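Side-chain contacts in leucine rich repeat and phosphatase domain containing protein (Entamoeba histolytica, PDB 3EMU), which probably removes phosphate groups from phosphorylated protein side chains, as a member of the dual-specificity phosphatase family: residues A[57-62]-A[74-79]; A[7-12]-A[28-33]. One frame throughout, in Å; residues are numbered along the deposited sequence.

Interaction 1. Residues A[57-62]-A[74-79]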
ATOM      1  N   LEU A  57       1.889 -11.886  -1.435  1.00 73.48           N
ATOM      2  CA  LEU A  57       0.490 -11.964  -1.099  1.00 70.96           C
ATOM      3  C   LEU A  57      -0.291 -11.162  -2.133  1.00 69.71           C
ATOM      4  O   LEU A  57       0.044 -10.027  -2.446  1.00 68.26           O
ATOM      5  CB  LEU A  57       0.237 -11.410   0.297  1.00 71.08           C
ATOM      6  CG  LEU A  57      -1.237 -11.328   0.677  1.00 71.84           C
ATOM      7  CD1 LEU A  57      -1.824 -12.707   0.661  1.00 71.98           C
ATOM      8  CD2 LEU A  57      -1.464 -10.675   2.020  1.00 72.63           C
ATOM      9  N   ARG A  58      -1.342 -11.767  -2.667  1.00 69.07           N
ATOM     10  CA  ARG A  58      -2.212 -11.103  -3.628  1.00 68.44           C
ATOM     11  C   ARG A  58      -3.529 -10.753  -2.957  1.00 67.72           C
ATOM     12  O   ARG A  58      -4.167 -11.625  -2.367  1.00 66.96           O
ATOM     13  CB  ARG A  58      -2.500 -12.010  -4.850  1.00 68.40           C
ATOM     14  N   LEU A  59      -3.944  -9.495  -3.083  1.00 66.94           N
ATOM     15  CA  LEU A  59      -5.268  -9.084  -2.647  1.00 67.62           C
ATOM     16  C   LEU A  59      -6.186  -9.052  -3.841  1.00 69.36           C
ATOM     17  O   LEU A  59      -5.881  -8.459  -4.878  1.00 69.15           O
ATOM     18  CB  LEU A  59      -5.238  -7.692  -2.024  1.00 65.79           C
ATOM     19  CG  LEU A  59      -4.154  -7.474  -0.990  1.00 64.72           C
ATOM     20  CD1 LEU A  59      -4.266  -6.075  -0.425  1.00 61.04           C
ATOM     21  CD2 LEU A  59      -4.258  -8.571   0.120  1.00 62.65           C
ATOM     22  N   ASP A  60      -7.347  -9.628  -3.672  1.00 71.83           N
ATOM     23  CA  ASP A  60      -8.196  -9.838  -4.804  1.00 74.78           C
ATOM     24  C   ASP A  60      -9.173  -8.705  -5.018  1.00 74.36           C
ATOM     25  O   ASP A  60     -10.373  -8.884  -4.881  1.00 75.49           O
ATOM     26  CB  ASP A  60      -8.985 -11.115  -4.589  1.00 76.75           C
ATOM     27  CG  ASP A  60      -8.824 -12.044  -5.726  1.00 82.37           C
ATOM     28  OD1 ASP A  60      -9.640 -11.885  -6.670  1.00 87.21           O
ATOM     29  OD2 ASP A  60      -7.843 -12.862  -5.687  1.00 86.47           O
ATOM     30  N   ILE A  61      -8.668  -7.537  -5.353  1.00 73.02           N
ATOM     31  CA  ILE A  61      -9.545  -6.420  -5.504  1.00 71.58           C
ATOM     32  C   ILE A  61      -9.771  -6.165  -6.993  1.00 73.11           C
ATOM     33  O   ILE A  61      -8.846  -5.782  -7.714  1.00 71.78           O
ATOM     34  CB  ILE A  61      -9.004  -5.194  -4.761  1.00 70.53           C
ATOM     35  CG1 ILE A  61      -8.729  -5.574  -3.298  1.00 65.92           C
ATOM     36  CG2 ILE A  61      -9.986  -4.061  -4.882  1.00 67.26           C
ATOM     37  CD1 ILE A  61      -7.792  -4.677  -2.605  1.00 61.01           C
ATOM     38  N   VAL A  62     -11.004  -6.415  -7.443  1.00 74.61           N
ATOM     39  CA  VAL A  62     -11.353  -6.205  -8.843  1.00 76.23           C
ATOM     40  C   VAL A  62     -12.206  -4.996  -9.164  1.00 76.60           C
ATOM     41  O   VAL A  62     -12.297  -4.650 -10.341  1.00 78.45           O
ATOM     42  CB  VAL A  62     -11.974  -7.468  -9.552  1.00 76.80           C
ATOM     43  CG1 VAL A  62     -10.871  -8.522  -9.850  1.00 77.58           C
ATOM     44  CG2 VAL A  62     -13.180  -8.076  -8.755  1.00 77.11           C
ATOM     45  N   PRO A  74      -7.087  -5.902   6.779  1.00 58.66           N
ATOM     46  CA  PRO A  74      -6.356  -6.549   7.888  1.00 59.26           C
ATOM     47  C   PRO A  74      -5.309  -7.541   7.379  1.00 59.58           C
ATOM     48  O   PRO A  74      -4.181  -7.550   7.876  1.00 58.66           O
ATOM     49  CB  PRO A  74      -7.464  -7.234   8.736  1.00 58.33           C
ATOM     50  CG  PRO A  74      -8.737  -6.535   8.357  1.00 58.30           C
ATOM     51  CD  PRO A  74      -8.554  -6.025   6.901  1.00 58.20           C
ATOM     52  N   ASN A  75      -5.647  -8.333   6.354  1.00 60.93           N
ATOM     53  CA  ASN A  75      -4.598  -9.162   5.697  1.00 60.76           C
ATOM     54  C   ASN A  75      -3.418  -8.375   5.173  1.00 58.62           C
ATOM     55  O   ASN A  75      -2.291  -8.765   5.344  1.00 58.46           O
ATOM     56  CB  ASN A  75      -5.182 -10.052   4.596  1.00 61.84           C
ATOM     57  CG  ASN A  75      -5.903 -11.291   5.163  1.00 69.04           C
ATOM     58  OD1 ASN A  75      -6.868 -11.781   4.572  1.00 76.88           O
ATOM     59  ND2 ASN A  75      -5.450 -11.784   6.324  1.00 73.38           N
ATOM     60  N   ALA A  76      -3.658  -7.226   4.559  1.00 58.98           N
ATOM     61  CA  ALA A  76      -2.524  -6.392   4.067  1.00 57.77           C
ATOM     62  C   ALA A  76      -1.657  -5.871   5.199  1.00 57.36           C
ATOM     63  O   ALA A  76      -0.401  -5.886   5.137  1.00 56.85           O
ATOM     64  CB  ALA A  76      -3.059  -5.203   3.231  1.00 57.15           C
ATOM     65  N   ILE A  77      -2.312  -5.338   6.233  1.00 57.56           N
ATOM     66  CA  ILE A  77      -1.533  -4.740   7.342  1.00 57.83           C
ATOM     67  C   ILE A  77      -0.606  -5.800   7.990  1.00 58.24           C
ATOM     68  O   ILE A  77       0.587  -5.567   8.258  1.00 57.53           O
ATOM     69  CB  ILE A  77      -2.495  -4.090   8.354  1.00 58.12           C
ATOM     70  CG1 ILE A  77      -3.037  -2.804   7.707  1.00 58.58           C
ATOM     71  CG2 ILE A  77      -1.794  -3.839   9.689  1.00 55.56           C
ATOM     72  CD1 ILE A  77      -4.009  -2.026   8.565  1.00 60.89           C
ATOM     73  N   LYS A  78      -1.155  -6.998   8.116  1.00 59.41           N
ATOM     74  CA  LYS A  78      -0.456  -8.130   8.682  1.00 61.87           C
ATOM     75  C   LYS A  78       0.809  -8.532   7.898  1.00 62.55           C
ATOM     76  O   LYS A  78       1.917  -8.707   8.485  1.00 63.59           O
ATOM     77  CB  LYS A  78      -1.432  -9.312   8.762  1.00 61.92           C
ATOM     78  CG  LYS A  78      -0.814 -10.452   9.539  1.00 67.54           C
ATOM     79  CD  LYS A  78      -1.424 -11.811   9.209  1.00 74.57           C
ATOM     80  CE  LYS A  78      -0.957 -12.877  10.249  1.00 80.91           C
ATOM     81  NZ  LYS A  78      -1.596 -14.240   9.965  1.00 83.60           N
ATOM     82  N   PHE A  79       0.644  -8.686   6.574  1.00 61.64           N
ATOM     83  CA  PHE A  79       1.747  -9.051   5.673  1.00 60.38           C
ATOM     84  C   PHE A  79       2.744  -7.937   5.743  1.00 59.35           C
ATOM     85  O   PHE A  79       3.938  -8.162   5.896  1.00 58.55           O
ATOM     86  CB  PHE A  79       1.157  -9.223   4.253  1.00 62.21           C
ATOM     87  CG  PHE A  79       2.161  -9.593   3.174  1.00 64.29           C
ATOM     88  CD1 PHE A  79       2.566 -10.932   2.990  1.00 64.47           C
ATOM     89  CD2 PHE A  79       2.632  -8.620   2.289  1.00 63.56           C
ATOM     90  CE1 PHE A  79       3.458 -11.285   1.956  1.00 65.14           C
ATOM     91  CE2 PHE A  79       3.515  -8.966   1.247  1.00 63.40           C
ATOM     92  CZ  PHE A  79       3.936 -10.297   1.089  1.00 63.89           C
TER
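In the dual-specificity phosphatase fold, a mixed five-stranded sheet with helices packed against it, this contact joins the outermost strand 55-59 to helix 68-85, which follows it in the chain. The short axes of 57-59 and 74-79 come within 9.7 Å and run nearly antiparallel, at 156°. Leu57 and Leu59, on the same side of the strand, therefore pair in reverse order with Phe79 and Ala76, about one turn apart. At one end Leu57 lies over a face of the Phe79 ring. Its CB is 3.6 Å from the centroid of the Phe79 ring and 15° off the ring normal, geometry that qualifies as a CH-pi contact. The two side chains lie alongside each other, pointing opposite ways: Phe79 holds CG anti to its own N (chi1 179°), which swings the ring across toward the strand, so that one face lies against Leu57 CB, while the leucine reaches toward the helix and sets its CD2 3.7 Å from Phe79 CB. The same methyl stands 3.9 Å from the backbone O of Asn75. That oxygen already accepts the helical bond from Phe79 N, at 3.2 Å, so the methyl rests beside a carbonyl that the helix itself satisfies. Leu40 of the neighbouring strand 36-42 touches both Leu57 and Ala76, while Ile104 of helix 100-112 touches both Leu59 and Ala76, which places Leu59 and Ala76 in the packing between sheet and helices. The side-chain contacts are apolar, Asn75 taking part through its backbone O, and three of the five touching residues are buried. Nearer the C-terminal end of the strand the fit reduces to one methyl against another, Leu59 CD1 standing 3.9 Å from Ala76 CB.

Interaction 2. Residues A[7-12]-A[28-33]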
ATOM      1  N   THR A   7       9.127   6.813 -13.494  1.00 63.37           N
ATOM      2  CA  THR A   7       8.264   5.657 -13.657  1.00 63.20           C
ATOM      3  C   THR A   7       9.001   4.322 -13.507  1.00 62.20           C
ATOM      4  O   THR A   7       8.377   3.293 -13.264  1.00 63.13           O
ATOM      5  CB  THR A   7       7.533   5.687 -15.043  1.00 64.07           C
ATOM      6  OG1 THR A   7       8.503   5.537 -16.106  1.00 66.25           O
ATOM      7  CG2 THR A   7       6.871   7.016 -15.236  1.00 65.25           C
ATOM      8  N   LEU A   8      10.312   4.313 -13.672  1.00 61.59           N
ATOM      9  CA  LEU A   8      11.063   3.061 -13.645  1.00 61.93           C
ATOM     10  C   LEU A   8      11.439   2.592 -12.211  1.00 61.98           C
ATOM     11  O   LEU A   8      11.986   1.519 -12.035  1.00 61.41           O
ATOM     12  CB  LEU A   8      12.352   3.194 -14.482  1.00 62.29           C
ATOM     13  CG  LEU A   8      12.258   3.467 -15.987  1.00 61.78           C
ATOM     14  CD1 LEU A   8      13.656   3.415 -16.563  1.00 62.36           C
ATOM     15  CD2 LEU A   8      11.411   2.409 -16.631  1.00 59.55           C
ATOM     16  N   SER A   9      11.193   3.422 -11.213  1.00 62.10           N
ATOM     17  CA  SER A   9      11.525   3.069  -9.827  1.00 63.27           C
ATOM     18  C   SER A   9      10.340   3.164  -8.894  1.00 61.66           C
ATOM     19  O   SER A   9       9.605   4.148  -8.942  1.00 60.36           O
ATOM     20  CB  SER A   9      12.595   4.010  -9.280  1.00 63.27           C
ATOM     21  OG  SER A   9      13.823   3.597  -9.827  1.00 69.85           O
ATOM     22  N   PRO A  10      10.188   2.166  -8.009  1.00 61.60           N
ATOM     23  CA  PRO A  10       9.264   2.396  -6.878  1.00 60.77           C
ATOM     24  C   PRO A  10       9.665   3.597  -5.982  1.00 59.80           C
ATOM     25  O   PRO A  10      10.794   4.117  -6.065  1.00 57.83           O
ATOM     26  CB  PRO A  10       9.311   1.080  -6.101  1.00 60.50           C
ATOM     27  CG  PRO A  10       9.934   0.058  -7.024  1.00 60.91           C
ATOM     28  CD  PRO A  10      10.874   0.857  -7.912  1.00 61.50           C
ATOM     29  N   THR A  11       8.708   4.051  -5.176  1.00 59.80           N
ATOM     30  CA  THR A  11       8.914   5.123  -4.208  1.00 60.79           C
ATOM     31  C   THR A  11       8.886   4.610  -2.747  1.00 61.56           C
ATOM     32  O   THR A  11       7.968   3.863  -2.312  1.00 62.44           O
ATOM     33  CB  THR A  11       7.869   6.250  -4.399  1.00 60.97           C
ATOM     34  OG1 THR A  11       7.929   6.697  -5.754  1.00 62.52           O
ATOM     35  CG2 THR A  11       8.133   7.461  -3.468  1.00 60.42           C
ATOM     36  N   GLN A  12       9.906   4.985  -1.995  1.00 62.05           N
ATOM     37  CA  GLN A  12       9.964   4.589  -0.589  1.00 62.59           C
ATOM     38  C   GLN A  12       9.041   5.512   0.200  1.00 62.40           C
ATOM     39  O   GLN A  12       9.117   6.762   0.070  1.00 61.34           O
ATOM     40  CB  GLN A  12      11.374   4.704  -0.006  1.00 62.67           C
ATOM     41  CG  GLN A  12      11.321   4.269   1.463  1.00 66.66           C
ATOM     42  CD  GLN A  12      12.654   4.116   2.140  1.00 69.14           C
ATOM     43  OE1 GLN A  12      13.429   3.219   1.828  1.00 68.28           O
ATOM     44  NE2 GLN A  12      12.895   4.951   3.137  1.00 68.58           N
ATOM     45  N   VAL A  28      14.868  -4.883 -10.572  1.00 66.09           N
ATOM     46  CA  VAL A  28      15.439  -5.885  -9.686  1.00 66.90           C
ATOM     47  C   VAL A  28      16.613  -5.400  -8.852  1.00 66.94           C
ATOM     48  O   VAL A  28      16.834  -5.890  -7.740  1.00 67.47           O
ATOM     49  CB  VAL A  28      15.838  -7.164 -10.455  1.00 66.83           C
ATOM     50  CG1 VAL A  28      14.593  -7.932 -10.831  1.00 67.89           C
ATOM     51  CG2 VAL A  28      16.650  -6.798 -11.714  1.00 68.59           C
ATOM     52  N   ASP A  29      17.355  -4.433  -9.375  1.00 66.71           N
ATOM     53  CA  ASP A  29      18.423  -3.858  -8.603  1.00 65.95           C
ATOM     54  C   ASP A  29      17.871  -2.967  -7.466  1.00 65.68           C
ATOM     55  O   ASP A  29      18.425  -2.938  -6.384  1.00 65.11           O
ATOM     56  CB  ASP A  29      19.368  -3.059  -9.490  1.00 65.40           C
ATOM     57  CG  ASP A  29      20.745  -2.911  -8.878  1.00 66.61           C
ATOM     58  OD1 ASP A  29      21.256  -3.920  -8.323  1.00 69.23           O
ATOM     59  OD2 ASP A  29      21.312  -1.793  -8.941  1.00 68.26           O
ATOM     60  N   TYR A  30      16.828  -2.195  -7.750  1.00 64.91           N
ATOM     61  CA  TYR A  30      16.153  -1.435  -6.718  1.00 65.05           C
ATOM     62  C   TYR A  30      15.678  -2.350  -5.583  1.00 65.80           C
ATOM     63  O   TYR A  30      15.837  -2.034  -4.420  1.00 65.47           O
ATOM     64  CB  TYR A  30      14.943  -0.688  -7.296  1.00 64.75           C
ATOM     65  CG  TYR A  30      14.178   0.146  -6.276  1.00 61.99           C
ATOM     66  CD1 TYR A  30      14.368   1.516  -6.189  1.00 59.12           C
ATOM     67  CD2 TYR A  30      13.290  -0.455  -5.405  1.00 58.62           C
ATOM     68  CE1 TYR A  30      13.677   2.267  -5.261  1.00 60.95           C
ATOM     69  CE2 TYR A  30      12.593   0.282  -4.469  1.00 61.58           C
ATOM     70  CZ  TYR A  30      12.785   1.631  -4.392  1.00 60.54           C
ATOM     71  OH  TYR A  30      12.062   2.352  -3.477  1.00 59.65           O
ATOM     72  N   ILE A  31      15.073  -3.471  -5.956  1.00 66.42           N
ATOM     73  CA  ILE A  31      14.621  -4.455  -5.024  1.00 67.22           C
ATOM     74  C   ILE A  31      15.807  -4.975  -4.196  1.00 68.47           C
ATOM     75  O   ILE A  31      15.774  -4.983  -2.959  1.00 68.50           O
ATOM     76  CB  ILE A  31      13.903  -5.582  -5.814  1.00 67.43           C
ATOM     77  CG1 ILE A  31      12.544  -5.069  -6.308  1.00 67.38           C
ATOM     78  CG2 ILE A  31      13.751  -6.864  -5.004  1.00 66.72           C
ATOM     79  CD1 ILE A  31      11.741  -6.115  -7.083  1.00 68.43           C
ATOM     80  N   HIS A  32      16.876  -5.387  -4.873  1.00 69.04           N
ATOM     81  CA  HIS A  32      18.079  -5.929  -4.219  0.50 68.82           C
ATOM     82  C   HIS A  32      18.708  -4.921  -3.264  1.00 68.88           C
ATOM     83  O   HIS A  32      19.045  -5.235  -2.148  1.00 68.77           O
ATOM     84  CB  HIS A  32      19.127  -6.384  -5.264  0.50 69.03           C
ATOM     85  CG  HIS A  32      20.433  -6.832  -4.666  0.50 68.36           C
ATOM     86  ND1 HIS A  32      21.503  -5.981  -4.487  0.50 68.76           N
ATOM     87  CD2 HIS A  32      20.831  -8.038  -4.191  0.50 68.96           C
ATOM     88  CE1 HIS A  32      22.502  -6.642  -3.923  0.50 68.55           C
ATOM     89  NE2 HIS A  32      22.122  -7.893  -3.736  0.50 67.94           N
ATOM     90  N   ASN A  33      18.877  -3.697  -3.730  1.00 68.41           N
ATOM     91  CA  ASN A  33      19.543  -2.687  -2.900  1.00 68.76           C
ATOM     92  C   ASN A  33      18.719  -2.158  -1.704  1.00 68.70           C
ATOM     93  O   ASN A  33      19.263  -1.539  -0.805  1.00 69.46           O
ATOM     94  CB  ASN A  33      20.036  -1.498  -3.758  1.00 68.27           C
ATOM     95  CG  ASN A  33      21.182  -1.875  -4.737  1.00 70.38           C
ATOM     96  OD1 ASN A  33      21.702  -3.012  -4.745  1.00 70.57           O
ATOM     97  ND2 ASN A  33      21.573  -0.902  -5.573  1.00 70.71           N
TER
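A fully extended first torsion (chi1 -180°) points the Tyr30 ring away from helix 28-33, and the second torsion turns one face of it to Pro10. The pyrrolidine lies over that face: Pro10 CD is 3.7 Å from the centroid of the Tyr30 ring, only 9° off the ring normal, which makes this a CH-pi contact centred on the ring. The rest of the proline follows the aromatic surface toward the hydroxyl end, its CG 3.7 Å from Tyr30 CE2 and its CB 3.9 Å from Tyr30 CZ. Three consecutive ring carbons therefore touch the tyrosine, spreading the contact along its length, and the two side chains point opposite ways as they pass. Within the phosphatase fold, the contact ties the short helix 28-33 to the lead-in of the edge strand 11-14, beside the antiparallel pairing of 11-14 with 17-21. Two further residues of 7-12 come near the tyrosine. Ser9 OG approaches the ring obliquely, 4.2 Å from Tyr30 CD1, and on the strand side Gln12 CB lies 4.2 Å from Tyr30 OH. The hydroxyl is hydrogen-bonded to ND1 of His18, on strand 17-21, and Pro10 O lies 3.4 Å from Tyr30 OH. The His18 ring also meets the tyrosine, with the planes at about 90°. Tyr30 is thus fixed at both ends, since its backbone N is hydrogen-bonded to Asn27 OD1. Asn27 reaches across to the first segment as well: its side chain touches that of Ser9, and its ND2 is hydrogen-bonded to the backbone O of Leu8.

Both contacts reach the same sheet, at its two outermost strands: interaction 1 at 55-59 and interaction 2 beside 11-14, their centres about 21 Å apart and their nearest atoms about 12 Å apart. Interaction 1 is a buried strand-to-helix contact, about 9 Å from the chain centre, whereas interaction 2 is a surface contact about 15 Å out, between a loop and a short helix. Each has an aliphatic group over an aromatic face, offset toward the rim in the first and centred in the second. The former is completed by aliphatic contacts and one backbone carbonyl already bonded within the helix; the latter adds polar neighbours and a hydroxyl bonded to His18, in keeping with its more exposed setting.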